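Local coordinates for DUF4848 domain-containing protein (Bacteroides thetaiotaomicron, PDB 4LB8) that is of unknown function, a member of the DUF4848 family made with a signal sequence and probably exported as a lipoprotein, at residues Val101-Thr106 / Tyr115-Tyr120; Asp178-Leu183 / Thr197-Gly202; Ser189-Ala194 / Thr256-Arg261; Ser207-Thr212 / Ile273-Val278; Asn218-Glu223 / Asn238-Pro243. All coordinates share one frame; numbering follows the deposited sequence.

Contact 1 stands alone in the N-terminal, largely helical part. Its centre lies about 48 Å from that of contact 3, across the chain's centre. The other four belong to the beta-rich C-terminal part. Contacts 2 and 3 share strand 191-201, one at each end. Contact 3 is the buried one and joins apolar side chains across a beta bulge. Contact 2 is partly buried and rich in charged groups. Contact 4 borders contact 2 (centres about 6 Å apart) and joins a loop to a strand end through one weak backbone bond and a shared water. Contact 5, a partly buried turn with many exposed residues, touches contact 3. Contacts 1 to 4 also meet the second subunit.

Contact 1 of 5, residues Val101-Thr106 / Tyr115-Tyr120; sequences VFMFNT and YSRLVY
M103 and Y115 form a single antiparallel beta bridge, a hydrogen-bonded pair, inside the long loop between helix 84-98 and strand 132-135. Two backbone bonds make it. M103 N gives to Y115 O at 2.9 Å, and Y115 N gives to M103 O at 2.7 Å. Both donors lie in the carbonyl plane of their acceptor. Further polar links lie on the R117 side. One water accepts from R117 N and donates to V101 O. R117 NH2 makes a weak bond to F102 O at 3.3 Å. R117 NE is held by D100 O, just before the segment, which helps fix the guanidinium. The apolar part comes from selenomethionine M103. Its chain runs straight out to SE and then bends at chi3 (76°), which brings CE 3.8 Å from Y115 CB. Apart from this, CE also comes close to a carbonyl, S116 O, at 3.2 Å. M103 O lies at the edge of the Y115 ring, in its plane. Y115 OH and N105 ND2 both bond D111 OD2, and R208 of the second subunit makes a cation-pi contact with the ring. On the R117 side, M103 CB sits 4.0 Å above the R117 guanidinium plane, over its centre.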
# COMPACT_ATOMS: atom_id res chain seq x y z
N VAL A 101 -29.68 3.14 7.18
CA VAL A 101 -29.10 3.48 8.49
C VAL A 101 -27.55 3.44 8.34
O VAL A 101 -26.85 4.35 8.82
CB VAL A 101 -29.59 2.52 9.61
CG1 VAL A 101 -29.02 2.92 10.96
CG2 VAL A 101 -31.11 2.47 9.67
N PHE A 102 -27.04 2.41 7.62
CA PHE A 102 -25.62 2.22 7.40
C PHE A 102 -25.22 2.53 5.98
O PHE A 102 -26.04 2.71 5.10
CB PHE A 102 -25.17 0.81 7.81
CG PHE A 102 -25.38 0.53 9.27
CD1 PHE A 102 -25.07 1.50 10.23
CD2 PHE A 102 -25.91 -0.68 9.69
CE1 PHE A 102 -25.26 1.23 11.60
CE2 PHE A 102 -26.11 -0.94 11.05
CZ PHE A 102 -25.78 0.01 12.00
N MSE A 103 -23.92 2.55 5.78
CA MSE A 103 -23.20 2.97 4.59
C MSE A 103 -22.27 1.84 4.14
O MSE A 103 -21.65 1.18 4.97
CB MSE A 103 -22.42 4.19 5.10
CG MSE A 103 -21.54 4.87 4.17
SE MSE A 103 -20.74 6.31 5.18
CE MSE A 103 -19.45 5.45 6.24
N PHE A 104 -22.17 1.60 2.83
CA PHE A 104 -21.31 0.53 2.29
C PHE A 104 -20.09 1.15 1.61
O PHE A 104 -20.10 2.35 1.30
CB PHE A 104 -22.10 -0.42 1.36
CG PHE A 104 -23.00 -1.35 2.16
CD1 PHE A 104 -22.49 -2.52 2.73
CD2 PHE A 104 -24.31 -0.99 2.46
CE1 PHE A 104 -23.30 -3.34 3.52
CE2 PHE A 104 -25.11 -1.80 3.29
CZ PHE A 104 -24.60 -2.97 3.80
N ASN A 105 -19.02 0.36 1.46
CA ASN A 105 -17.75 0.80 0.89
C ASN A 105 -17.88 0.98 -0.62
O ASN A 105 -18.09 0.01 -1.36
CB ASN A 105 -16.63 -0.19 1.21
CG ASN A 105 -15.22 0.30 0.98
OD1 ASN A 105 -14.94 1.13 0.13
ND2 ASN A 105 -14.28 -0.27 1.69
N THR A 106 -17.74 2.26 -1.05
CA THR A 106 -17.84 2.72 -2.45
C THR A 106 -16.48 2.64 -3.18
O THR A 106 -16.45 2.75 -4.41
CB THR A 106 -18.38 4.15 -2.50
OG1 THR A 106 -17.58 5.00 -1.68
CG2 THR A 106 -19.82 4.23 -2.09
N TYR A 115 -21.10 0.10 7.38
CA TYR A 115 -20.42 1.09 8.22
C TYR A 115 -21.37 2.08 8.84
O TYR A 115 -22.40 2.42 8.23
CB TYR A 115 -19.40 1.87 7.38
CG TYR A 115 -18.18 1.07 7.02
CD1 TYR A 115 -17.06 1.05 7.86
CD2 TYR A 115 -18.13 0.32 5.85
CE1 TYR A 115 -15.92 0.33 7.52
CE2 TYR A 115 -17.00 -0.43 5.52
CZ TYR A 115 -15.90 -0.42 6.36
OH TYR A 115 -14.77 -1.15 6.06
N SER A 116 -20.99 2.61 10.02
CA SER A 116 -21.74 3.70 10.68
C SER A 116 -21.53 4.95 9.83
O SER A 116 -20.47 5.11 9.23
CB SER A 116 -21.24 3.91 12.11
OG SER A 116 -22.16 4.54 12.99
N ARG A 117 -22.54 5.81 9.75
CA ARG A 117 -22.46 7.09 9.03
C ARG A 117 -21.90 8.16 9.98
O ARG A 117 -21.48 9.20 9.53
CB ARG A 117 -23.83 7.50 8.47
CG ARG A 117 -24.23 6.65 7.28
CD ARG A 117 -25.61 7.02 6.74
NE ARG A 117 -26.03 6.19 5.61
CZ ARG A 117 -25.69 6.41 4.35
NH1 ARG A 117 -24.91 7.44 4.03
NH2 ARG A 117 -26.10 5.59 3.39
N LEU A 118 -21.82 7.85 11.28
CA LEU A 118 -21.37 8.72 12.37
C LEU A 118 -19.91 9.11 12.31
O LEU A 118 -19.03 8.27 12.16
CB LEU A 118 -21.59 8.03 13.74
CG LEU A 118 -23.02 7.79 14.21
CD1 LEU A 118 -23.02 7.17 15.59
CD2 LEU A 118 -23.82 9.07 14.23
N VAL A 119 -19.66 10.40 12.53
CA VAL A 119 -18.31 10.95 12.64
C VAL A 119 -17.83 10.62 14.07
O VAL A 119 -16.74 10.08 14.26
CB VAL A 119 -18.30 12.48 12.34
CG1 VAL A 119 -16.90 13.06 12.48
CG2 VAL A 119 -18.89 12.78 10.98
N TYR A 120 -18.69 10.90 15.05
CA TYR A 120 -18.45 10.67 16.48
C TYR A 120 -19.03 9.30 16.79
O TYR A 120 -20.17 9.15 17.24
CB TYR A 120 -19.06 11.83 17.29
CG TYR A 120 -18.70 13.19 16.73
CD1 TYR A 120 -17.38 13.50 16.40
CD2 TYR A 120 -19.67 14.15 16.48
CE1 TYR A 120 -17.05 14.72 15.82
CE2 TYR A 120 -19.34 15.39 15.92
CZ TYR A 120 -18.03 15.68 15.62
OH TYR A 120 -17.67 16.90 15.10
O HOH W 1 -25.01 5.21 10.68

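Contact 2 of 5, residues Asp178-Leu183 / Thr197-Gly202; sequences DRKVGL and TSQKKG
K180 and Q199, paired on one face of the sheet, each set CG beside their own backbone N (chi1 near -65° in both), and the two chains run side by side. K180 then bends at chi3 (78°), and this brings NZ to Q199 OE1 at 2.8 Å. The ammonium comes in nearly along the C=O axis (171°). Q199 NE2 is taken by D111 of the second subunit, and K180 makes a cation-pi contact with W206. The pair belongs to the beta hairpin of strands 179-188 and 191-201. K180 with Q199 and G182 with T197 are hydrogen-bonded pairs of this antiparallel ladder. R179 with K200 and V181 with S198 are non-hydrogen-bonded pairs on the other face. There R179 crosses K200, with NH1 3.5 Å from K200 CB. At the end of the ladder D178 O has two donors, one from each face of its carbonyl plane. They are K201 N at 2.9 Å and R179 NH1 at 2.7 Å. D178 O lies in the plane of the R179 guanidinium.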
# COMPACT_ATOMS: atom_id res chain seq x y z
N ASP A 178 11.83 1.07 4.40
CA ASP A 178 13.12 1.61 4.00
C ASP A 178 13.80 0.79 2.90
O ASP A 178 14.94 1.09 2.55
CB ASP A 178 14.05 1.82 5.21
CG ASP A 178 14.47 0.58 5.98
OD1 ASP A 178 14.16 -0.54 5.52
OD2 ASP A 178 15.15 0.74 7.01
N ARG A 179 13.06 -0.19 2.30
CA ARG A 179 13.49 -1.01 1.16
C ARG A 179 12.35 -1.16 0.12
O ARG A 179 11.19 -1.32 0.52
CB ARG A 179 13.95 -2.41 1.63
CG ARG A 179 15.12 -2.45 2.61
CD ARG A 179 16.44 -1.99 2.01
NE ARG A 179 17.53 -2.04 2.98
CZ ARG A 179 17.86 -1.03 3.80
NH1 ARG A 179 17.17 0.10 3.77
NH2 ARG A 179 18.86 -1.17 4.65
N LYS A 180 12.67 -1.10 -1.18
CA LYS A 180 11.77 -1.29 -2.34
C LYS A 180 12.32 -2.37 -3.27
O LYS A 180 13.53 -2.45 -3.46
CB LYS A 180 11.64 -0.01 -3.23
CG LYS A 180 10.99 1.20 -2.64
CD LYS A 180 11.24 2.46 -3.49
CE LYS A 180 10.37 2.59 -4.72
NZ LYS A 180 10.50 3.94 -5.34
N VAL A 181 11.43 -3.09 -3.95
CA VAL A 181 11.83 -4.05 -4.98
C VAL A 181 10.74 -4.08 -6.09
O VAL A 181 9.56 -3.95 -5.82
CB VAL A 181 12.19 -5.46 -4.41
CG1 VAL A 181 10.98 -6.19 -3.86
CG2 VAL A 181 12.95 -6.30 -5.44
N GLY A 182 11.18 -4.22 -7.33
CA GLY A 182 10.28 -4.31 -8.47
C GLY A 182 10.77 -5.23 -9.57
O GLY A 182 11.97 -5.49 -9.68
N LEU A 183 9.82 -5.75 -10.35
CA LEU A 183 10.02 -6.56 -11.54
C LEU A 183 9.01 -6.06 -12.59
O LEU A 183 7.79 -6.22 -12.43
CB LEU A 183 9.89 -8.07 -11.28
CG LEU A 183 10.14 -9.00 -12.48
CD1 LEU A 183 11.47 -8.75 -13.14
CD2 LEU A 183 10.01 -10.45 -12.06
N THR A 197 14.50 -3.89 -9.96
CA THR A 197 14.82 -2.63 -9.29
C THR A 197 14.85 -2.75 -7.75
O THR A 197 14.13 -3.56 -7.17
CB THR A 197 13.83 -1.51 -9.70
OG1 THR A 197 12.49 -1.97 -9.54
CG2 THR A 197 14.03 -1.02 -11.14
N SER A 198 15.70 -1.94 -7.10
CA SER A 198 15.79 -1.92 -5.66
C SER A 198 16.33 -0.59 -5.19
O SER A 198 17.30 -0.05 -5.75
CB SER A 198 16.64 -3.07 -5.12
OG SER A 198 18.03 -2.79 -5.16
N GLN A 199 15.69 -0.08 -4.13
CA GLN A 199 16.05 1.17 -3.50
C GLN A 199 16.03 1.04 -1.98
O GLN A 199 15.35 0.16 -1.44
CB GLN A 199 15.11 2.29 -3.95
CG GLN A 199 15.22 2.66 -5.43
CD GLN A 199 14.46 3.92 -5.74
OE1 GLN A 199 13.25 4.01 -5.52
NE2 GLN A 199 15.15 4.93 -6.22
N LYS A 200 16.80 1.90 -1.30
CA LYS A 200 16.88 2.02 0.15
C LYS A 200 16.58 3.47 0.51
O LYS A 200 16.98 4.38 -0.23
CB LYS A 200 18.26 1.57 0.73
CG LYS A 200 19.49 2.13 -0.00
CD LYS A 200 20.12 3.35 0.66
CE LYS A 200 20.67 4.31 -0.36
NZ LYS A 200 20.46 5.73 0.06
N LYS A 201 15.89 3.69 1.64
CA LYS A 201 15.55 5.02 2.10
C LYS A 201 16.71 5.55 2.97
O LYS A 201 17.09 4.91 3.94
CB LYS A 201 14.22 4.99 2.88
CG LYS A 201 13.39 6.27 2.87
CD LYS A 201 12.22 6.15 3.87
CE LYS A 201 11.38 7.41 4.04
NZ LYS A 201 10.37 7.59 2.95
N GLY A 202 17.28 6.68 2.54
CA GLY A 202 18.36 7.38 3.23
C GLY A 202 17.84 8.66 3.88
O GLY A 202 16.63 8.85 3.97

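Contact 3 of 5, residues Ser189-Ala194 / Thr256-Arg261; sequences SGIIHA and TKVFGR
A classic beta bulge is set between strands 191-201 and 254-262, where F259 and G260 both face I192. I192 N gives to G260 O at 2.9 Å. I192 O takes F259 N at 2.7 Å. The extra residue shifts the register by one. Beyond it H193 pairs with V258 and A194 with K257. A194 N meets K257 O at 2.7 Å, and K257 N returns a bond to A194 O. The bulge also brings F259 CB toward the neighbouring strand. CG of F259 is anti to the backbone N (chi1 -168°), and the ring leads away from that strand. A194 CB lies 3.6 Å from F259 CD1, and I192 CG2 lies 3.8 Å from F259 CB. This joint sits in the large antiparallel sheet, with strand 222-226 on the far side of 254-262. F222 of that strand meets the F259 ring, their planes about 40° apart. I192, A194 and K257 point to one face of the sheet; I191, H193, V258 and R261 point to the other. I191 and R261 lie alongside each other, with I191 CD1 3.7 Å from R261 CG. I191 CG2 touches V258 CG1 at 4.0 Å. R261 ends in a salt bridge to E223. The second subunit packs against I191, H193 and V258; T256 OG1 bonds E124 of that subunit, and K257 NZ bonds O of its S44.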
# COMPACT_ATOMS: atom_id res chain seq x y z
N SER A 189 8.86 -7.38 -30.22
CA SER A 189 8.97 -8.40 -31.28
C SER A 189 9.19 -9.83 -30.76
O SER A 189 9.89 -10.61 -31.40
CB SER A 189 10.08 -8.04 -32.26
OG SER A 189 9.73 -6.87 -32.98
N GLY A 190 8.54 -10.17 -29.66
CA GLY A 190 8.62 -11.50 -29.07
C GLY A 190 9.66 -11.58 -27.99
O GLY A 190 9.61 -12.52 -27.20
N ILE A 191 10.60 -10.59 -27.93
CA ILE A 191 11.68 -10.51 -26.92
C ILE A 191 11.14 -9.80 -25.70
O ILE A 191 10.73 -8.64 -25.80
CB ILE A 191 12.97 -9.80 -27.46
CG1 ILE A 191 13.50 -10.41 -28.80
CG2 ILE A 191 14.07 -9.64 -26.37
CD1 ILE A 191 14.09 -11.77 -28.74
N ILE A 192 11.14 -10.50 -24.56
CA ILE A 192 10.66 -10.00 -23.28
C ILE A 192 11.83 -9.36 -22.52
O ILE A 192 12.86 -10.02 -22.30
CB ILE A 192 9.93 -11.12 -22.46
CG1 ILE A 192 8.73 -11.70 -23.29
CG2 ILE A 192 9.43 -10.56 -21.11
CD1 ILE A 192 8.15 -12.97 -22.84
N HIS A 193 11.67 -8.08 -22.13
CA HIS A 193 12.63 -7.27 -21.39
C HIS A 193 12.22 -7.22 -19.93
O HIS A 193 11.06 -6.98 -19.65
CB HIS A 193 12.65 -5.84 -21.97
CG HIS A 193 13.37 -5.72 -23.28
ND1 HIS A 193 12.88 -6.28 -24.44
CD2 HIS A 193 14.50 -5.03 -23.57
CE1 HIS A 193 13.76 -5.98 -25.38
NE2 HIS A 193 14.74 -5.22 -24.90
N ALA A 194 13.15 -7.44 -19.00
CA ALA A 194 12.85 -7.37 -17.57
C ALA A 194 13.70 -6.30 -16.94
O ALA A 194 14.87 -6.13 -17.32
CB ALA A 194 13.12 -8.70 -16.89
N THR A 256 18.84 -4.64 -16.02
CA THR A 256 18.01 -4.87 -17.21
C THR A 256 18.42 -6.20 -17.83
O THR A 256 19.61 -6.51 -17.93
CB THR A 256 18.04 -3.72 -18.19
OG1 THR A 256 19.32 -3.62 -18.80
CG2 THR A 256 17.59 -2.40 -17.56
N LYS A 257 17.43 -7.00 -18.18
CA LYS A 257 17.67 -8.34 -18.73
C LYS A 257 16.69 -8.71 -19.83
O LYS A 257 15.54 -8.30 -19.81
CB LYS A 257 17.50 -9.39 -17.59
CG LYS A 257 18.60 -9.47 -16.54
CD LYS A 257 19.67 -10.51 -16.90
CE LYS A 257 20.64 -10.71 -15.77
NZ LYS A 257 22.02 -11.00 -16.24
N VAL A 258 17.13 -9.54 -20.75
CA VAL A 258 16.28 -10.24 -21.69
C VAL A 258 15.70 -11.31 -20.78
O VAL A 258 16.47 -12.10 -20.21
CB VAL A 258 17.05 -10.82 -22.91
CG1 VAL A 258 16.18 -11.79 -23.70
CG2 VAL A 258 17.57 -9.72 -23.80
N PHE A 259 14.40 -11.26 -20.53
CA PHE A 259 13.76 -12.19 -19.62
C PHE A 259 13.48 -13.54 -20.30
O PHE A 259 13.59 -14.59 -19.69
CB PHE A 259 12.48 -11.54 -19.08
CG PHE A 259 11.83 -12.23 -17.91
CD1 PHE A 259 12.45 -12.28 -16.67
CD2 PHE A 259 10.56 -12.79 -18.04
CE1 PHE A 259 11.84 -12.90 -15.58
CE2 PHE A 259 9.92 -13.39 -16.93
CZ PHE A 259 10.57 -13.45 -15.72
N GLY A 260 13.10 -13.49 -21.56
CA GLY A 260 12.78 -14.64 -22.37
C GLY A 260 12.19 -14.23 -23.69
O GLY A 260 12.37 -13.09 -24.12
N ARG A 261 11.49 -15.16 -24.33
CA ARG A 261 10.77 -14.95 -25.59
C ARG A 261 9.40 -15.55 -25.52
O ARG A 261 9.19 -16.51 -24.77
CB ARG A 261 11.50 -15.60 -26.77
CG ARG A 261 12.71 -14.88 -27.31
CD ARG A 261 13.18 -15.47 -28.63
NE ARG A 261 13.55 -16.89 -28.54
CZ ARG A 261 14.22 -17.56 -29.48
NH1 ARG A 261 14.65 -16.93 -30.57
NH2 ARG A 261 14.50 -18.85 -29.32

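Contact 4 of 5, residues Ser207-Thr212 / Ile273-Val278; sequences SRYSTT and IWSRGV
R276 meets T211 and T212 just past the end of strand 268-275, where S275 forms an ST motif. R276 N gives a weak bond to T212 O at 3.1 Å. The R276 side chain starts against a hydroxyl, with CB 3.5 Å from T211 OG1. With chi1 at -168° the R276 chain leaves on the side away from its N and runs out past T211, the two side chains sliding by in opposite directions. A bend at chi3 (54°) then turns the guanidinium back over the loop. One face of this flat group lies over T211 CA. At the tip, R276 NH2 lies 3.3 Å from S210 O and makes a salt bridge with E250. The contact thus ties the loop before strand 213-220 to the turn that follows strand 268-275. S275 meets the same T212 carbonyl. Its CB lies 3.3 Å from T212 O, and its CA is in a CA-H...O contact with that oxygen. S275 OG accepts from V278 N at 3.2 Å and, weakly, from G277 N, which helps fix the turn. The Y209 ring reaches in from the other end of the loop, its OH 4.0 Å from G277 CA. Its hydroxyl and that of S275 share one water, which lies 3.1 Å from Y209 OH and 2.6 Å from S275 OG.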
# COMPACT_ATOMS: atom_id res chain seq x y z
N SER A 207 17.18 6.06 -3.03
CA SER A 207 18.33 5.95 -3.89
C SER A 207 18.58 4.48 -4.15
O SER A 207 18.18 3.65 -3.35
CB SER A 207 19.51 6.62 -3.20
OG SER A 207 20.75 6.39 -3.83
N ARG A 208 19.21 4.13 -5.28
CA ARG A 208 19.50 2.74 -5.63
C ARG A 208 20.63 2.14 -4.77
O ARG A 208 21.56 2.84 -4.37
CB ARG A 208 19.86 2.64 -7.12
CG ARG A 208 18.66 2.27 -7.95
CD ARG A 208 18.88 2.53 -9.41
NE ARG A 208 17.60 2.86 -10.06
CZ ARG A 208 17.43 3.86 -10.92
NH1 ARG A 208 18.45 4.66 -11.23
NH2 ARG A 208 16.25 4.07 -11.46
N TYR A 209 20.53 0.83 -4.50
CA TYR A 209 21.53 0.09 -3.71
C TYR A 209 21.57 -1.36 -4.20
O TYR A 209 20.57 -1.85 -4.71
CB TYR A 209 21.21 0.19 -2.20
CG TYR A 209 20.27 -0.88 -1.67
CD1 TYR A 209 18.93 -0.92 -2.07
CD2 TYR A 209 20.71 -1.86 -0.79
CE1 TYR A 209 18.06 -1.92 -1.61
CE2 TYR A 209 19.86 -2.87 -0.33
CZ TYR A 209 18.54 -2.89 -0.74
OH TYR A 209 17.70 -3.89 -0.29
N SER A 210 22.70 -2.04 -4.02
CA SER A 210 22.85 -3.44 -4.44
C SER A 210 22.07 -4.41 -3.56
O SER A 210 22.04 -4.23 -2.35
CB SER A 210 24.32 -3.83 -4.45
OG SER A 210 25.05 -3.05 -5.39
N THR A 211 21.45 -5.46 -4.16
CA THR A 211 20.70 -6.50 -3.43
C THR A 211 20.70 -7.84 -4.21
O THR A 211 21.23 -7.92 -5.33
CB THR A 211 19.24 -6.04 -3.13
OG1 THR A 211 18.70 -6.84 -2.07
CG2 THR A 211 18.32 -6.13 -4.33
N THR A 212 20.11 -8.88 -3.61
CA THR A 212 19.90 -10.18 -4.24
C THR A 212 18.41 -10.24 -4.57
O THR A 212 17.61 -9.96 -3.68
CB THR A 212 20.37 -11.31 -3.30
OG1 THR A 212 21.80 -11.34 -3.31
CG2 THR A 212 19.84 -12.67 -3.71
N ILE A 273 7.91 -11.14 -6.78
CA ILE A 273 9.23 -10.54 -6.56
C ILE A 273 9.43 -10.15 -5.09
O ILE A 273 8.56 -9.51 -4.49
CB ILE A 273 9.43 -9.30 -7.52
CG1 ILE A 273 10.88 -8.72 -7.52
CG2 ILE A 273 8.41 -8.19 -7.26
CD1 ILE A 273 12.01 -9.59 -8.23
N TRP A 274 10.62 -10.50 -4.56
CA TRP A 274 11.11 -10.09 -3.24
C TRP A 274 12.66 -9.97 -3.34
O TRP A 274 13.20 -10.14 -4.43
CB TRP A 274 10.61 -10.97 -2.08
CG TRP A 274 11.17 -12.37 -2.03
CD1 TRP A 274 12.15 -12.83 -1.20
CD2 TRP A 274 10.72 -13.51 -2.79
NE1 TRP A 274 12.39 -14.17 -1.44
CE2 TRP A 274 11.51 -14.61 -2.39
CE3 TRP A 274 9.74 -13.69 -3.79
CZ2 TRP A 274 11.37 -15.88 -2.99
CZ3 TRP A 274 9.57 -14.96 -4.33
CH2 TRP A 274 10.39 -16.03 -3.94
N SER A 275 13.35 -9.57 -2.25
CA SER A 275 14.81 -9.39 -2.30
C SER A 275 15.42 -9.75 -0.96
O SER A 275 14.71 -10.26 -0.09
CB SER A 275 15.17 -7.95 -2.69
OG SER A 275 14.89 -6.98 -1.69
N ARG A 276 16.73 -9.50 -0.78
CA ARG A 276 17.41 -9.70 0.50
C ARG A 276 16.78 -8.77 1.57
O ARG A 276 16.57 -9.20 2.70
CB ARG A 276 18.90 -9.41 0.33
CG ARG A 276 19.78 -9.86 1.49
CD ARG A 276 21.24 -9.65 1.17
NE ARG A 276 21.52 -8.27 0.77
CZ ARG A 276 22.66 -7.85 0.24
NH1 ARG A 276 23.66 -8.71 0.05
NH2 ARG A 276 22.83 -6.57 -0.09
N GLY A 277 16.44 -7.54 1.18
CA GLY A 277 15.82 -6.55 2.05
C GLY A 277 14.32 -6.65 2.22
O GLY A 277 13.80 -6.21 3.25
N VAL A 278 13.58 -7.18 1.20
CA VAL A 278 12.12 -7.31 1.22
C VAL A 278 11.79 -8.80 1.42
O VAL A 278 12.08 -9.60 0.56
CB VAL A 278 11.39 -6.67 -0.00
CG1 VAL A 278 9.89 -6.85 0.10
CG2 VAL A 278 11.71 -5.18 -0.11
O HOH W 2 15.19 -4.40 -1.95

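Contact 5 of 5, residues Asn218-Glu223 / Asn238-Pro243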
# COMPACT_ATOMS: atom_id res chain seq x y z
N ASN A 218 5.60 -18.11 -13.30
CA ASN A 218 4.78 -19.21 -13.84
C ASN A 218 4.08 -18.67 -15.07
O ASN A 218 3.05 -18.00 -14.93
CB ASN A 218 3.79 -19.77 -12.81
CG ASN A 218 3.05 -21.00 -13.27
OD1 ASN A 218 3.41 -21.68 -14.24
ND2 ASN A 218 1.97 -21.31 -12.60
N LEU A 219 4.66 -18.92 -16.25
CA LEU A 219 4.13 -18.36 -17.50
C LEU A 219 3.83 -19.38 -18.57
O LEU A 219 4.58 -20.34 -18.74
CB LEU A 219 5.11 -17.32 -18.10
CG LEU A 219 5.50 -16.11 -17.24
CD1 LEU A 219 6.51 -15.23 -17.97
CD2 LEU A 219 4.29 -15.31 -16.84
N ARG A 220 2.75 -19.12 -19.33
CA ARG A 220 2.33 -19.93 -20.48
C ARG A 220 2.84 -19.30 -21.77
O ARG A 220 2.86 -18.08 -21.87
CB ARG A 220 0.80 -20.08 -20.52
CG ARG A 220 0.29 -21.31 -19.78
CD ARG A 220 -1.15 -21.16 -19.29
NE ARG A 220 -1.56 -19.78 -18.94
CZ ARG A 220 -1.41 -19.18 -17.76
NH1 ARG A 220 -0.78 -19.81 -16.77
NH2 ARG A 220 -1.85 -17.95 -17.57
N GLY A 221 3.26 -20.14 -22.71
CA GLY A 221 3.81 -19.71 -23.99
C GLY A 221 5.09 -18.94 -23.81
O GLY A 221 5.27 -17.87 -24.39
N PHE A 222 5.97 -19.49 -22.97
CA PHE A 222 7.18 -18.81 -22.56
C PHE A 222 8.42 -19.69 -22.58
O PHE A 222 8.43 -20.85 -22.15
CB PHE A 222 6.98 -18.24 -21.15
CG PHE A 222 8.13 -17.44 -20.57
CD1 PHE A 222 8.42 -16.17 -21.05
CD2 PHE A 222 8.90 -17.96 -19.53
CE1 PHE A 222 9.48 -15.43 -20.50
CE2 PHE A 222 9.94 -17.21 -18.98
CZ PHE A 222 10.22 -15.95 -19.46
N GLU A 223 9.51 -19.04 -23.01
CA GLU A 223 10.87 -19.51 -23.07
C GLU A 223 11.70 -18.59 -22.19
O GLU A 223 11.63 -17.37 -22.35
CB GLU A 223 11.33 -19.44 -24.52
CG GLU A 223 12.13 -20.64 -24.94
CD GLU A 223 12.49 -20.59 -26.41
OE1 GLU A 223 12.37 -19.50 -27.02
OE2 GLU A 223 12.94 -21.64 -26.93
N ASN A 238 12.73 -23.82 -22.56
CA ASN A 238 11.27 -23.86 -22.53
C ASN A 238 10.75 -23.91 -21.08
O ASN A 238 11.16 -24.78 -20.31
CB ASN A 238 10.75 -25.07 -23.35
CG ASN A 238 9.25 -25.16 -23.47
OD1 ASN A 238 8.50 -25.35 -22.50
ND2 ASN A 238 8.77 -25.03 -24.68
N LYS A 239 9.85 -22.98 -20.72
CA LYS A 239 9.19 -22.90 -19.41
C LYS A 239 7.68 -22.74 -19.61
O LYS A 239 7.01 -22.11 -18.79
CB LYS A 239 9.79 -21.77 -18.55
CG LYS A 239 11.26 -22.00 -18.16
CD LYS A 239 11.43 -23.16 -17.19
CE LYS A 239 12.85 -23.40 -16.79
NZ LYS A 239 12.96 -24.57 -15.89
N ASP A 240 7.13 -23.33 -20.71
CA ASP A 240 5.71 -23.24 -21.07
C ASP A 240 4.86 -23.99 -20.05
O ASP A 240 4.81 -25.23 -20.07
CB ASP A 240 5.47 -23.78 -22.50
CG ASP A 240 4.14 -23.43 -23.15
OD1 ASP A 240 3.22 -22.97 -22.43
OD2 ASP A 240 4.01 -23.63 -24.38
N GLY A 241 4.26 -23.22 -19.14
CA GLY A 241 3.47 -23.72 -18.02
C GLY A 241 4.32 -24.46 -17.00
O GLY A 241 3.85 -25.40 -16.37
N ILE A 242 5.60 -24.06 -16.86
CA ILE A 242 6.55 -24.67 -15.92
C ILE A 242 6.93 -23.62 -14.89
O ILE A 242 7.66 -22.67 -15.21
CB ILE A 242 7.80 -25.29 -16.60
CG1 ILE A 242 7.42 -26.40 -17.60
CG2 ILE A 242 8.79 -25.81 -15.54
CD1 ILE A 242 8.51 -26.66 -18.69
N PRO A 243 6.44 -23.76 -13.63
CA PRO A 243 6.82 -22.80 -12.59
C PRO A 243 8.31 -22.93 -12.30
O PRO A 243 8.85 -24.05 -12.34
CB PRO A 243 5.96 -23.21 -11.38
CG PRO A 243 4.92 -24.12 -11.92
CD PRO A 243 5.58 -24.82 -13.07
O HOH W 3 7.28 -20.20 -16.70
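N218 lies alongside P243, its amide beside the proline ring. N218 points CG away from its own N (chi1 -173°), which carries N218 OD1 to 3.7 Å from P243 CG. F222 and K239 meet at the other end. F222 O takes K239 N at 2.9 Å, and F222 CD2 is 4.0 Å from K239 CB. The K239 chain then bends away. One face of the F222 ring is covered by L219 CD1, 3.6 Å above its centre, and the side chain of F244 also touches this residue. Between these two ends K239 to I242 make a type II beta turn, closed by I242 N to K239 O. An Asx turn overlaps its start, with N238 OD1 accepting from D240 N. The turn packs on the break between strands 213-220 and 222-226, where G221 has a positive phi. D240 OD1 takes G221 N at 2.8 Å in a nearly straight bond (172°), met from above the carboxylate plane. L219 O takes G241 N at 2.9 Å. L219 N gives to a water that lies 2.8 Å from K239 O.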